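Local coordinates for metallopeptidase containing co-catalytic metalloactive site (Shewanella denitrificans OS217, PDB 3B2Y), which probably acts as a zinc-dependent metallocarboxypeptidase of the M14 family and carries a nickel ion at its metal site in this crystal, at residues F11-E16 with C20-I25; N44-V49 with L152-L157; G82-L87 with T112-G117. All blocks are in the same frame, centred on the assembly; numbering follows the deposited sequence.

Interaction 1 (F11-E16 with C20-I25); sequences FVWQSE and CQSNDI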
ATOM      1  N   PHE A  11      -3.902   9.812 -14.896  1.00 27.79           N
ATOM      2  CA  PHE A  11      -4.389  10.768 -13.899  1.00 31.21           C
ATOM      3  C   PHE A  11      -3.180  11.337 -13.192  1.00 32.13           C
ATOM      4  O   PHE A  11      -2.299  10.563 -12.786  1.00 30.56           O
ATOM      5  CB  PHE A  11      -5.254  10.083 -12.853  1.00 29.17           C
ATOM      6  CG  PHE A  11      -6.478   9.433 -13.398  1.00 28.97           C
ATOM      7  CD1 PHE A  11      -6.418   8.167 -13.927  1.00 29.10           C
ATOM      8  CD2 PHE A  11      -7.686  10.112 -13.417  1.00 29.81           C
ATOM      9  CE1 PHE A  11      -7.556   7.549 -14.436  1.00 32.92           C
ATOM     10  CE2 PHE A  11      -8.814   9.514 -13.898  1.00 36.45           C
ATOM     11  CZ  PHE A  11      -8.745   8.224 -14.433  1.00 34.06           C
ATOM     12  N   VAL A  12      -3.174  12.660 -13.008  1.00 31.90           N
ATOM     13  CA  VAL A  12      -2.081  13.379 -12.337  1.00 30.22           C
ATOM     14  C   VAL A  12      -2.633  14.525 -11.427  1.00 28.76           C
ATOM     15  O   VAL A  12      -3.617  15.169 -11.787  1.00 28.11           O
ATOM     16  CB  VAL A  12      -1.123  13.945 -13.390  1.00 34.59           C
ATOM     17  CG1 VAL A  12      -0.144  14.881 -12.803  1.00 40.02           C
ATOM     18  CG2 VAL A  12      -0.383  12.784 -14.143  1.00 40.64           C
ATOM     19  N   TRP A  13      -1.925  14.827 -10.341  1.00 26.47           N
ATOM     20  CA  TRP A  13      -2.297  15.878  -9.368  1.00 28.19           C
ATOM     21  C   TRP A  13      -1.053  16.698  -8.994  1.00 30.73           C
ATOM     22  O   TRP A  13       0.068  16.240  -9.181  1.00 30.06           O
ATOM     23  CB  TRP A  13      -2.936  15.248  -8.113  1.00 29.18           C
ATOM     24  CG  TRP A  13      -4.189  14.487  -8.414  1.00 25.54           C
ATOM     25  CD1 TRP A  13      -5.476  14.988  -8.439  1.00 30.07           C
ATOM     26  CD2 TRP A  13      -4.292  13.093  -8.770  1.00 31.35           C
ATOM     27  NE1 TRP A  13      -6.355  13.986  -8.790  1.00 28.39           N
ATOM     28  CE2 TRP A  13      -5.661  12.824  -9.015  1.00 30.22           C
ATOM     29  CE3 TRP A  13      -3.352  12.040  -8.898  1.00 32.01           C
ATOM     30  CZ2 TRP A  13      -6.124  11.536  -9.333  1.00 29.90           C
ATOM     31  CZ3 TRP A  13      -3.812  10.766  -9.230  1.00 31.88           C
ATOM     32  CH2 TRP A  13      -5.192  10.524  -9.436  1.00 26.93           C
ATOM     33  N   GLN A  14      -1.263  17.925  -8.503  0.50 30.90           N
ATOM     34  CA  GLN A  14      -0.186  18.676  -7.862  0.50 30.90           C
ATOM     35  C   GLN A  14      -0.227  18.408  -6.375  0.50 33.05           C
ATOM     36  O   GLN A  14      -1.299  18.251  -5.783  0.50 32.25           O
ATOM     37  CB  GLN A  14      -0.292  20.186  -8.127  0.50 33.40           C
ATOM     38  CG  GLN A  14      -0.273  20.564  -9.589  0.50 31.66           C
ATOM     39  CD  GLN A  14       0.807  19.832 -10.397  0.50 42.84           C
ATOM     40  OE1 GLN A  14       1.948  19.604  -9.921  0.50 31.39           O
ATOM     41  NE2 GLN A  14       0.445  19.452 -11.626  0.50 24.85           N
ATOM     42  N   SER A  15       0.956  18.292  -5.784  1.00 34.50           N
ATOM     43  CA  SER A  15       1.081  18.209  -4.328  1.00 33.91           C
ATOM     44  C   SER A  15       1.686  19.487  -3.810  1.00 31.74           C
ATOM     45  O   SER A  15       2.741  19.901  -4.265  1.00 33.75           O
ATOM     46  CB  SER A  15       2.002  17.070  -3.944  1.00 35.50           C
ATOM     47  OG  SER A  15       2.147  17.014  -2.523  1.00 35.03           O
ATOM     48  N   GLU A  16       1.026  20.106  -2.844  1.00 33.20           N
ATOM     49  CA  GLU A  16       1.635  21.187  -2.092  1.00 33.79           C
ATOM     50  C   GLU A  16       2.591  20.648  -1.014  1.00 32.92           C
ATOM     51  O   GLU A  16       3.582  21.302  -0.723  1.00 37.13           O
ATOM     52  CB  GLU A  16       0.579  22.091  -1.461  1.00 34.29           C
ATOM     53  CG  GLU A  16       1.144  23.392  -0.904  1.00 38.12           C
ATOM     54  N   CYS A  20       5.436  19.160  -5.948  1.00 30.00           N
ATOM     55  CA  CYS A  20       5.678  18.592  -7.240  1.00 29.82           C
ATOM     56  C   CYS A  20       4.430  17.927  -7.745  1.00 30.24           C
ATOM     57  O   CYS A  20       3.440  17.843  -7.040  1.00 34.56           O
ATOM     58  CB  CYS A  20       6.810  17.569  -7.117  1.00 33.38           C
ATOM     59  SG  CYS A  20       6.427  16.177  -6.101  1.00 33.01           S
ATOM     60  N   GLN A  21       4.490  17.452  -8.977  1.00 30.34           N
ATOM     61  CA  GLN A  21       3.436  16.649  -9.526  1.00 28.64           C
ATOM     62  C   GLN A  21       3.506  15.221  -9.038  1.00 29.70           C
ATOM     63  O   GLN A  21       4.595  14.662  -8.721  1.00 28.44           O
ATOM     64  CB  GLN A  21       3.545  16.652 -11.047  1.00 32.41           C
ATOM     65  CG  GLN A  21       2.242  16.322 -11.743  1.00 29.09           C
ATOM     66  CD  GLN A  21       2.207  16.936 -13.186  1.00 39.88           C
ATOM     67  OE1 GLN A  21       1.603  17.969 -13.396  1.00 38.93           O
ATOM     68  NE2 GLN A  21       2.868  16.289 -14.136  1.00 36.37           N
ATOM     69  N   SER A  22       2.339  14.593  -9.011  1.00 26.05           N
ATOM     70  CA  SER A  22       2.206  13.284  -8.479  1.00 27.33           C
ATOM     71  C   SER A  22       2.978  12.173  -9.182  1.00 28.26           C
ATOM     72  O   SER A  22       3.192  11.132  -8.597  1.00 28.03           O
ATOM     73  CB  SER A  22       0.721  12.914  -8.338  1.00 27.89           C
ATOM     74  OG  SER A  22       0.038  12.927  -9.542  1.00 28.09           O
ATOM     75  N   ASN A  23       3.308  12.365 -10.461  1.00 27.23           N
ATOM     76  CA  ASN A  23       4.036  11.374 -11.249  1.00 27.41           C
ATOM     77  C   ASN A  23       5.511  11.709 -11.384  1.00 31.31           C
ATOM     78  O   ASN A  23       6.187  11.150 -12.259  1.00 30.28           O
ATOM     79  CB  ASN A  23       3.382  11.128 -12.618  1.00 29.18           C
ATOM     80  CG  ASN A  23       3.521  12.301 -13.530  1.00 26.44           C
ATOM     81  OD1 ASN A  23       3.644  13.431 -13.043  1.00 27.67           O
ATOM     82  ND2 ASN A  23       3.508  12.078 -14.847  1.00 27.00           N
ATOM     83  N   ASP A  24       6.003  12.585 -10.499  1.00 26.54           N
ATOM     84  CA  ASP A  24       7.402  13.033 -10.564  1.00 31.27           C
ATOM     85  C   ASP A  24       8.219  11.956  -9.831  1.00 31.91           C
ATOM     86  O   ASP A  24       8.539  12.037  -8.630  1.00 31.04           O
ATOM     87  CB  ASP A  24       7.578  14.419  -9.977  1.00 27.60           C
ATOM     88  CG  ASP A  24       8.948  14.952 -10.156  1.00 34.05           C
ATOM     89  OD1 ASP A  24       9.849  14.167 -10.531  1.00 31.84           O
ATOM     90  OD2 ASP A  24       9.114  16.185  -9.967  1.00 36.38           O
ATOM     91  N   ILE A  25       8.539  10.925 -10.595  1.00 31.11           N
ATOM     92  CA  ILE A  25       9.148   9.713 -10.001  1.00 31.77           C
ATOM     93  C   ILE A  25      10.596   9.970  -9.537  1.00 27.46           C
ATOM     94  O   ILE A  25      11.051   9.429  -8.536  1.00 28.32           O
ATOM     95  CB  ILE A  25       9.055   8.529 -11.009  1.00 35.27           C
ATOM     96  CG1 ILE A  25       9.436   7.213 -10.349  1.00 35.89           C
ATOM     97  CG2 ILE A  25       9.891   8.753 -12.224  1.00 28.33           C
ATOM     98  CD1 ILE A  25       8.974   5.948 -11.145  1.00 32.78           C
TER
HETATM   99  O   HOH W   1      -0.290  10.535 -10.870  1.00 28.00           O
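W13 and S22 hold each other by two hydrogen bonds at the open end of a two-strand antiparallel hairpin. S22 N donates to W13 O at 2.8 Å, while W13 N donates to S22 OG, also at 2.8 Å. The serine oxygen sits between its own backbone N and carbonyl carbon (chi1 60°), a rotation that points it at the backbone N of W13. Farther along, S15 N donates to C20 O at 2.8 Å; S15 and C20 are the hydrogen-bonded pair, though the return bond from C20 N to S15 O is weak, and Q14 and Q21 are the non-hydrogen-bonded pair.

Among the amides, in the conformer described, one of two for Q14, Q14 NE2 donates to Q21 OE1 at 2.6 Å on a lone pair in the carbonyl plane, a bond that the second conformer leaves doubtful. Q21 NE2 in turn donates to N23 OD1, and N23 ND2 reaches K115 O in the helix 111-115.

Packing accompanies the bonds: V12 CG2 lies 4.0 Å from N23 CG, and S22 OG sits at the edge of the W13 ring, near its plane. R256 makes a cation-pi contact with that indole.

Because S22 OG accepts from W13 N, the hydroxyl takes the part a carbonyl would have in a regular pair, and a water links it on to F11 O. Strand-like pairing is thus carried on where the chain turns toward the helix capped by D24.

Interaction 2 (N44-V49 with L152-L157); sequences NTLGSV and LEHAQL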
ATOM      1  N   ASN A  44      16.738  -3.473  -0.034  1.00 30.58           N
ATOM      2  CA  ASN A  44      16.816  -4.701  -0.784  1.00 30.19           C
ATOM      3  C   ASN A  44      16.110  -4.537  -2.132  1.00 29.67           C
ATOM      4  O   ASN A  44      14.865  -4.320  -2.178  1.00 30.98           O
ATOM      5  CB  ASN A  44      16.140  -5.825  -0.030  1.00 32.52           C
ATOM      6  CG  ASN A  44      16.334  -7.161  -0.713  1.00 43.89           C
ATOM      7  OD1 ASN A  44      16.861  -7.241  -1.849  1.00 50.18           O
ATOM      8  ND2 ASN A  44      15.965  -8.216  -0.024  1.00 44.79           N
ATOM      9  N   THR A  45      16.885  -4.518  -3.204  1.00 35.77           N
ATOM     10  CA  THR A  45      16.267  -4.320  -4.526  1.00 34.29           C
ATOM     11  C   THR A  45      15.709  -5.690  -5.018  1.00 33.26           C
ATOM     12  O   THR A  45      16.502  -6.595  -5.299  1.00 38.32           O
ATOM     13  CB  THR A  45      17.255  -3.718  -5.499  1.00 35.39           C
ATOM     14  OG1 THR A  45      17.733  -2.428  -5.015  1.00 41.06           O
ATOM     15  CG2 THR A  45      16.624  -3.550  -6.851  1.00 33.05           C
ATOM     16  N   LEU A  46      14.407  -5.793  -5.150  1.00 30.74           N
ATOM     17  CA  LEU A  46      13.691  -7.034  -5.587  1.00 31.21           C
ATOM     18  C   LEU A  46      13.666  -7.158  -7.103  1.00 35.66           C
ATOM     19  O   LEU A  46      13.496  -8.240  -7.624  1.00 34.77           O
ATOM     20  CB  LEU A  46      12.237  -7.094  -5.088  1.00 32.55           C
ATOM     21  CG  LEU A  46      11.986  -6.939  -3.576  1.00 30.92           C
ATOM     22  CD1 LEU A  46      10.611  -7.291  -3.122  1.00 42.17           C
ATOM     23  CD2 LEU A  46      13.073  -7.766  -2.832  1.00 33.61           C
ATOM     24  N   GLY A  47      13.970  -6.072  -7.798  1.00 29.88           N
ATOM     25  CA  GLY A  47      14.006  -6.072  -9.238  1.00 32.28           C
ATOM     26  C   GLY A  47      13.986  -4.651  -9.735  1.00 32.59           C
ATOM     27  O   GLY A  47      13.799  -3.701  -8.973  1.00 30.07           O
ATOM     28  N   SER A  48      14.044  -4.531 -11.045  1.00 27.08           N
ATOM     29  CA  SER A  48      14.064  -3.222 -11.699  1.00 26.34           C
ATOM     30  C   SER A  48      13.485  -3.306 -13.088  1.00 28.78           C
ATOM     31  O   SER A  48      13.644  -4.330 -13.753  1.00 25.79           O
ATOM     32  CB  SER A  48      15.486  -2.630 -11.668  1.00 28.45           C
ATOM     33  OG  SER A  48      16.371  -3.025 -12.653  1.00 43.10           O
ATOM     34  N   VAL A  49      12.787  -2.254 -13.520  1.00 27.35           N
ATOM     35  CA  VAL A  49      12.254  -2.174 -14.849  1.00 29.54           C
ATOM     36  C   VAL A  49      12.397  -0.730 -15.328  1.00 31.92           C
ATOM     37  O   VAL A  49      12.172   0.200 -14.547  1.00 28.40           O
ATOM     38  CB  VAL A  49      10.772  -2.638 -14.858  1.00 34.80           C
ATOM     39  CG1 VAL A  49       9.969  -1.841 -13.957  1.00 46.46           C
ATOM     40  CG2 VAL A  49      10.217  -2.643 -16.331  1.00 45.13           C
ATOM     41  N   LEU A 152       7.264 -12.493  -6.519  1.00 27.92           N
ATOM     42  CA  LEU A 152       7.133 -13.919  -6.252  1.00 30.55           C
ATOM     43  C   LEU A 152       8.498 -14.631  -6.140  1.00 32.44           C
ATOM     44  O   LEU A 152       8.618 -15.658  -5.439  1.00 33.14           O
ATOM     45  CB  LEU A 152       6.177 -14.544  -7.277  1.00 28.49           C
ATOM     46  CG  LEU A 152       4.670 -14.321  -7.092  1.00 32.45           C
ATOM     47  CD1 LEU A 152       3.882 -14.919  -8.255  1.00 40.67           C
ATOM     48  CD2 LEU A 152       4.162 -14.936  -5.725  1.00 38.45           C
ATOM     49  N   GLU A 153       9.540 -14.102  -6.790  1.00 29.43           N
ATOM     50  CA  GLU A 153      10.941 -14.578  -6.649  1.00 32.71           C
ATOM     51  C   GLU A 153      11.457 -14.356  -5.221  1.00 33.49           C
ATOM     52  O   GLU A 153      12.417 -14.983  -4.833  1.00 38.04           O
ATOM     53  CB  GLU A 153      11.888 -13.878  -7.653  1.00 35.12           C
ATOM     54  CG  GLU A 153      11.716 -14.306  -9.126  1.00 41.40           C
ATOM     55  CD  GLU A 153      12.853 -13.804 -10.083  1.00 44.70           C
ATOM     56  OE1 GLU A 153      13.446 -12.718  -9.825  1.00 46.84           O
ATOM     57  OE2 GLU A 153      13.173 -14.513 -11.087  1.00 58.68           O
ATOM     58  N   HIS A 154      10.786 -13.480  -4.464  1.00 30.41           N
ATOM     59  CA  HIS A 154      11.136 -13.114  -3.088  1.00 31.18           C
ATOM     60  C   HIS A 154       9.965 -13.420  -2.186  1.00 29.41           C
ATOM     61  O   HIS A 154       9.777 -12.814  -1.129  1.00 29.45           O
ATOM     62  CB  HIS A 154      11.480 -11.636  -3.061  1.00 31.10           C
ATOM     63  CG  HIS A 154      12.683 -11.319  -3.877  1.00 31.61           C
ATOM     64  ND1 HIS A 154      12.618 -10.931  -5.205  1.00 36.93           N
ATOM     65  CD2 HIS A 154      13.994 -11.412  -3.578  1.00 37.94           C
ATOM     66  CE1 HIS A 154      13.840 -10.760  -5.666  1.00 44.01           C
ATOM     67  NE2 HIS A 154      14.692 -11.021  -4.693  1.00 46.25           N
ATOM     68  N   ALA A 155       9.192 -14.425  -2.553  1.00 28.31           N
ATOM     69  CA  ALA A 155       7.958 -14.700  -1.773  1.00 27.51           C
ATOM     70  C   ALA A 155       8.260 -14.972  -0.284  1.00 32.16           C
ATOM     71  O   ALA A 155       7.563 -14.528   0.627  1.00 34.43           O
ATOM     72  CB  ALA A 155       7.274 -15.872  -2.350  1.00 32.24           C
ATOM     73  N   GLN A 156       9.237 -15.797  -0.029  1.00 30.37           N
ATOM     74  CA  GLN A 156       9.512 -16.191   1.350  1.00 35.81           C
ATOM     75  C   GLN A 156       9.867 -14.980   2.193  1.00 29.06           C
ATOM     76  O   GLN A 156       9.487 -14.896   3.327  1.00 31.68           O
ATOM     77  CB  GLN A 156      10.656 -17.171   1.370  1.00 32.05           C
ATOM     78  CG  GLN A 156      10.712 -18.021   2.630  1.00 47.77           C
ATOM     79  CD  GLN A 156      10.908 -19.490   2.287  1.00 63.00           C
ATOM     80  OE1 GLN A 156      11.981 -19.899   1.810  1.00 68.93           O
ATOM     81  NE2 GLN A 156       9.857 -20.288   2.493  1.00 61.60           N
ATOM     82  N   LEU A 157      10.639 -14.076   1.612  1.00 32.20           N
ATOM     83  CA  LEU A 157      11.065 -12.842   2.280  1.00 31.15           C
ATOM     84  C   LEU A 157       9.805 -11.998   2.566  1.00 33.14           C
ATOM     85  O   LEU A 157       9.633 -11.475   3.672  1.00 32.35           O
ATOM     86  CB  LEU A 157      12.055 -12.118   1.412  1.00 33.21           C
ATOM     87  CG  LEU A 157      12.533 -10.768   1.905  1.00 32.29           C
ATOM     88  CD1 LEU A 157      13.392 -10.971   3.130  1.00 34.18           C
ATOM     89  CD2 LEU A 157      13.215 -10.041   0.797  1.00 31.79           C
TER
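L46 lays its CD2 methyl over one face of the H154 imidazole, 3.8 Å from the ring centroid and 13° off the normal, a CH-pi contact. The leucine belongs to a classic beta bulge in the strand 42-49, where L46 and G47 both face I54 of the neighbouring strand 52-58; the histidine occupies the N-cap position of the helix 155-161. The contact thus joins a two-strand antiparallel sheet to a helix start, as structural packing remote from the metal site.

Two torsions set the meeting. With L46 CG anti to its carbonyl carbon (chi1 -54°) the branch leans across to the ring, and H154 holds its own ring in the corresponding rotamer, with chi2 of 93° bringing the face round to the methyl. H154 ND1 is hydrogen-bonded to L150 O in the preceding helix, which helps hold the ring's rotation. An alanine at H154 would remove the imidazole, and is likely to leave the L46 methyl without its aromatic cover and L150 O without this donor.

Beside this pair, N44 and L157 approach from opposite directions, and the N44 amide nitrogen ND2 comes to 3.4 Å from L157 CD2. The two leucines meet more loosely, L46 CD2 lying 4.3 Å from L157 CD2. L157 also packs on L56 and Q58. At the imidazole itself, H154 CE1 stands 3.2 Å from the backbone oxygen L46 O.

Interaction 3 (G82-L87 with T112-G117); sequences GPWGML and TGFKAG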
ATOM      1  N   GLY A  82      -0.884   6.739  -2.493  1.00 34.06           N
ATOM      2  CA  GLY A  82      -0.252   5.698  -1.692  1.00 31.37           C
ATOM      3  C   GLY A  82       1.257   5.906  -1.475  1.00 33.74           C
ATOM      4  O   GLY A  82       1.718   6.072  -0.353  1.00 33.25           O
ATOM      5  N   PRO A  83       2.044   5.858  -2.556  1.00 30.47           N
ATOM      6  CA  PRO A  83       3.485   5.986  -2.382  1.00 31.63           C
ATOM      7  C   PRO A  83       3.855   7.345  -1.753  1.00 29.74           C
ATOM      8  O   PRO A  83       4.695   7.389  -0.849  1.00 28.89           O
ATOM      9  CB  PRO A  83       4.024   5.817  -3.793  1.00 31.41           C
ATOM     10  CG  PRO A  83       2.950   5.092  -4.483  1.00 33.80           C
ATOM     11  CD  PRO A  83       1.701   5.639  -3.962  1.00 31.12           C
ATOM     12  N   TRP A  84       3.176   8.436  -2.149  1.00 30.28           N
ATOM     13  CA  TRP A  84       3.445   9.733  -1.495  1.00 29.50           C
ATOM     14  C   TRP A  84       2.961   9.747  -0.014  1.00 25.96           C
ATOM     15  O   TRP A  84       3.587  10.391   0.826  1.00 25.42           O
ATOM     16  CB  TRP A  84       2.879  10.939  -2.269  1.00 29.45           C
ATOM     17  CG  TRP A  84       3.520  11.160  -3.600  1.00 31.43           C
ATOM     18  CD1 TRP A  84       3.024  10.815  -4.780  1.00 33.08           C
ATOM     19  CD2 TRP A  84       4.782  11.772  -3.840  1.00 26.41           C
ATOM     20  NE1 TRP A  84       3.876  11.181  -5.792  1.00 28.47           N
ATOM     21  CE2 TRP A  84       4.973  11.787  -5.236  1.00 31.96           C
ATOM     22  CE3 TRP A  84       5.779  12.315  -3.010  1.00 30.68           C
ATOM     23  CZ2 TRP A  84       6.132  12.251  -5.805  1.00 29.14           C
ATOM     24  CZ3 TRP A  84       6.928  12.822  -3.584  1.00 30.62           C
ATOM     25  CH2 TRP A  84       7.081  12.824  -4.981  1.00 31.48           C
ATOM     26  N   GLY A  85       1.857   9.029   0.261  1.00 28.69           N
ATOM     27  CA  GLY A  85       1.351   8.795   1.624  1.00 29.21           C
ATOM     28  C   GLY A  85       2.404   8.126   2.479  1.00 29.41           C
ATOM     29  O   GLY A  85       2.644   8.534   3.632  1.00 29.15           O
HETATM   30  N   MSE A  86       3.092   7.135   1.918  1.00 30.43           N
HETATM   31  CA  MSE A  86       4.165   6.485   2.664  1.00 35.21           C
HETATM   32  C   MSE A  86       5.335   7.388   2.964  1.00 30.68           C
HETATM   33  O   MSE A  86       5.915   7.333   4.027  1.00 28.86           O
HETATM   34  CB  MSE A  86       4.641   5.234   1.946  1.00 36.34           C
HETATM   35  CG  MSE A  86       5.350   4.270   2.926  1.00 47.15           C
HETATM   36 SE   MSE A  86       5.870   2.637   2.005  0.75 54.94          SE
HETATM   37  CE  MSE A  86       4.051   2.227   1.276  1.00 39.20           C
ATOM     38  N   LEU A  87       5.721   8.205   1.998  1.00 31.38           N
ATOM     39  CA  LEU A  87       6.770   9.178   2.206  1.00 31.21           C
ATOM     40  C   LEU A  87       6.427  10.184   3.308  1.00 31.01           C
ATOM     41  O   LEU A  87       7.302  10.561   4.114  1.00 28.43           O
ATOM     42  CB  LEU A  87       7.105   9.861   0.885  1.00 28.43           C
ATOM     43  CG  LEU A  87       8.318  10.743   0.770  1.00 41.22           C
ATOM     44  CD1 LEU A  87       9.560  10.065   1.355  1.00 37.89           C
ATOM     45  CD2 LEU A  87       8.482  11.011  -0.720  1.00 33.03           C
ATOM     46  N   THR A 112       6.805   2.081 -13.640  1.00 28.03           N
ATOM     47  CA  THR A 112       6.461   2.536 -15.012  1.00 31.22           C
ATOM     48  C   THR A 112       5.011   3.131 -15.109  1.00 31.86           C
ATOM     49  O   THR A 112       4.822   4.166 -15.723  1.00 29.86           O
ATOM     50  CB  THR A 112       6.726   1.480 -16.059  1.00 31.54           C
ATOM     51  OG1 THR A 112       5.800   0.395 -15.939  1.00 32.25           O
ATOM     52  CG2 THR A 112       8.184   0.999 -15.966  1.00 33.01           C
ATOM     53  N   GLY A 113       4.064   2.519 -14.404  1.00 29.86           N
ATOM     54  CA  GLY A 113       2.695   3.000 -14.283  1.00 29.38           C
ATOM     55  C   GLY A 113       2.635   4.310 -13.499  1.00 29.85           C
ATOM     56  O   GLY A 113       1.898   5.233 -13.882  1.00 29.75           O
ATOM     57  N   PHE A 114       3.399   4.396 -12.415  1.00 27.59           N
ATOM     58  CA  PHE A 114       3.479   5.581 -11.568  1.00 28.71           C
ATOM     59  C   PHE A 114       3.965   6.788 -12.412  1.00 28.56           C
ATOM     60  O   PHE A 114       3.388   7.852 -12.329  1.00 26.65           O
ATOM     61  CB  PHE A 114       4.387   5.300 -10.393  1.00 33.00           C
ATOM     62  CG  PHE A 114       4.545   6.431  -9.425  1.00 33.36           C
ATOM     63  CD1 PHE A 114       3.655   6.594  -8.368  1.00 41.23           C
ATOM     64  CD2 PHE A 114       5.635   7.274  -9.509  1.00 45.91           C
ATOM     65  CE1 PHE A 114       3.849   7.598  -7.419  1.00 38.60           C
ATOM     66  CE2 PHE A 114       5.831   8.277  -8.573  1.00 43.35           C
ATOM     67  CZ  PHE A 114       4.925   8.432  -7.522  1.00 31.37           C
ATOM     68  N   LYS A 115       5.036   6.591 -13.177  1.00 27.99           N
ATOM     69  CA  LYS A 115       5.608   7.650 -14.040  1.00 29.67           C
ATOM     70  C   LYS A 115       4.574   8.160 -15.032  1.00 28.38           C
ATOM     71  O   LYS A 115       4.546   9.359 -15.382  1.00 28.48           O
ATOM     72  CB  LYS A 115       6.874   7.106 -14.767  1.00 31.23           C
ATOM     73  CG  LYS A 115       7.526   8.072 -15.714  1.00 37.05           C
ATOM     74  CD  LYS A 115       8.806   7.462 -16.308  1.00 40.13           C
ATOM     75  CE  LYS A 115       9.260   8.240 -17.520  1.00 44.46           C
ATOM     76  NZ  LYS A 115       8.409   7.880 -18.680  1.00 57.90           N
ATOM     77  N   ALA A 116       3.728   7.279 -15.543  1.00 27.50           N
ATOM     78  CA  ALA A 116       2.780   7.677 -16.568  1.00 31.57           C
ATOM     79  C   ALA A 116       1.380   7.952 -16.029  1.00 32.26           C
ATOM     80  O   ALA A 116       0.447   8.210 -16.798  1.00 32.74           O
ATOM     81  CB  ALA A 116       2.747   6.620 -17.639  1.00 31.48           C
ATOM     82  N   GLY A 117       1.242   7.895 -14.712  1.00 29.84           N
ATOM     83  CA  GLY A 117      -0.030   8.078 -14.026  1.00 29.78           C
ATOM     84  C   GLY A 117      -1.185   7.143 -14.405  1.00 31.33           C
ATOM     85  O   GLY A 117      -2.356   7.537 -14.332  1.00 30.43           O
TER
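Two helices of the M14 catalytic domain, 81-92 and the short 111-115, meet here through a buried aromatic cluster; the side chain of P83 lies about 10 Å from the nickel ion. The first helix follows directly on the segment carrying two of the metal ligands, H76 and E79, so the packing is close in the chain to the metal site.

F114 reaches across from its helix. Its CG stands anti to the backbone N (chi1 -179°), which sends the ring straight out, and the far end of the ring does the touching. F114 CZ comes to 3.4 Å from W84 NE1, which lies at the edge of the phenyl near its plane. The two side chains run at about a right angle to each other, yet the planes of the phenyl and of the indole's five-membered ring are only 33° apart, with centroids separated by 5.5 Å, an oblique meeting. The neighbouring ring atom, F114 CE1, rests 4.0 Å from P83 CG, the proline and phenylalanine side chains lying alongside and pointing opposite ways.

F28 of the helix 25-39 joins all three residues, meeting the W84 ring edge-to-face and touching F114 and P83 as well. The buried indole N-H is satisfied by S22 O, so close approach to the phenyl costs it no hydrogen bond.

The helix bearing F114 ends in a Schellman motif: G117, with a positive phi of 57°, donates its N to F114 O at 3.2 Å.

In the fold
Read from the N terminus, the chain first closes interaction 1, a tight hairpin with only three residues between its segments, just as the helix 25-39 begins. Interaction 2 then opens on the strand 42-49 and closes over a hundred residues later at the helix 155-161; interaction 3 opens and closes within that span, joining the helices 81-92 and 111-115. Interactions 1 and 3 touch: their centres are about 9 Å apart, and hydrogen bonds link F11 to G117, just past helix 111-115, and S22 to W84 in helix 81-92. Interactions 2 and 3 meet more lightly, at V49 and T112, so residues 112-117 touch both the hairpin region and the two-strand sheet 42-49/52-58.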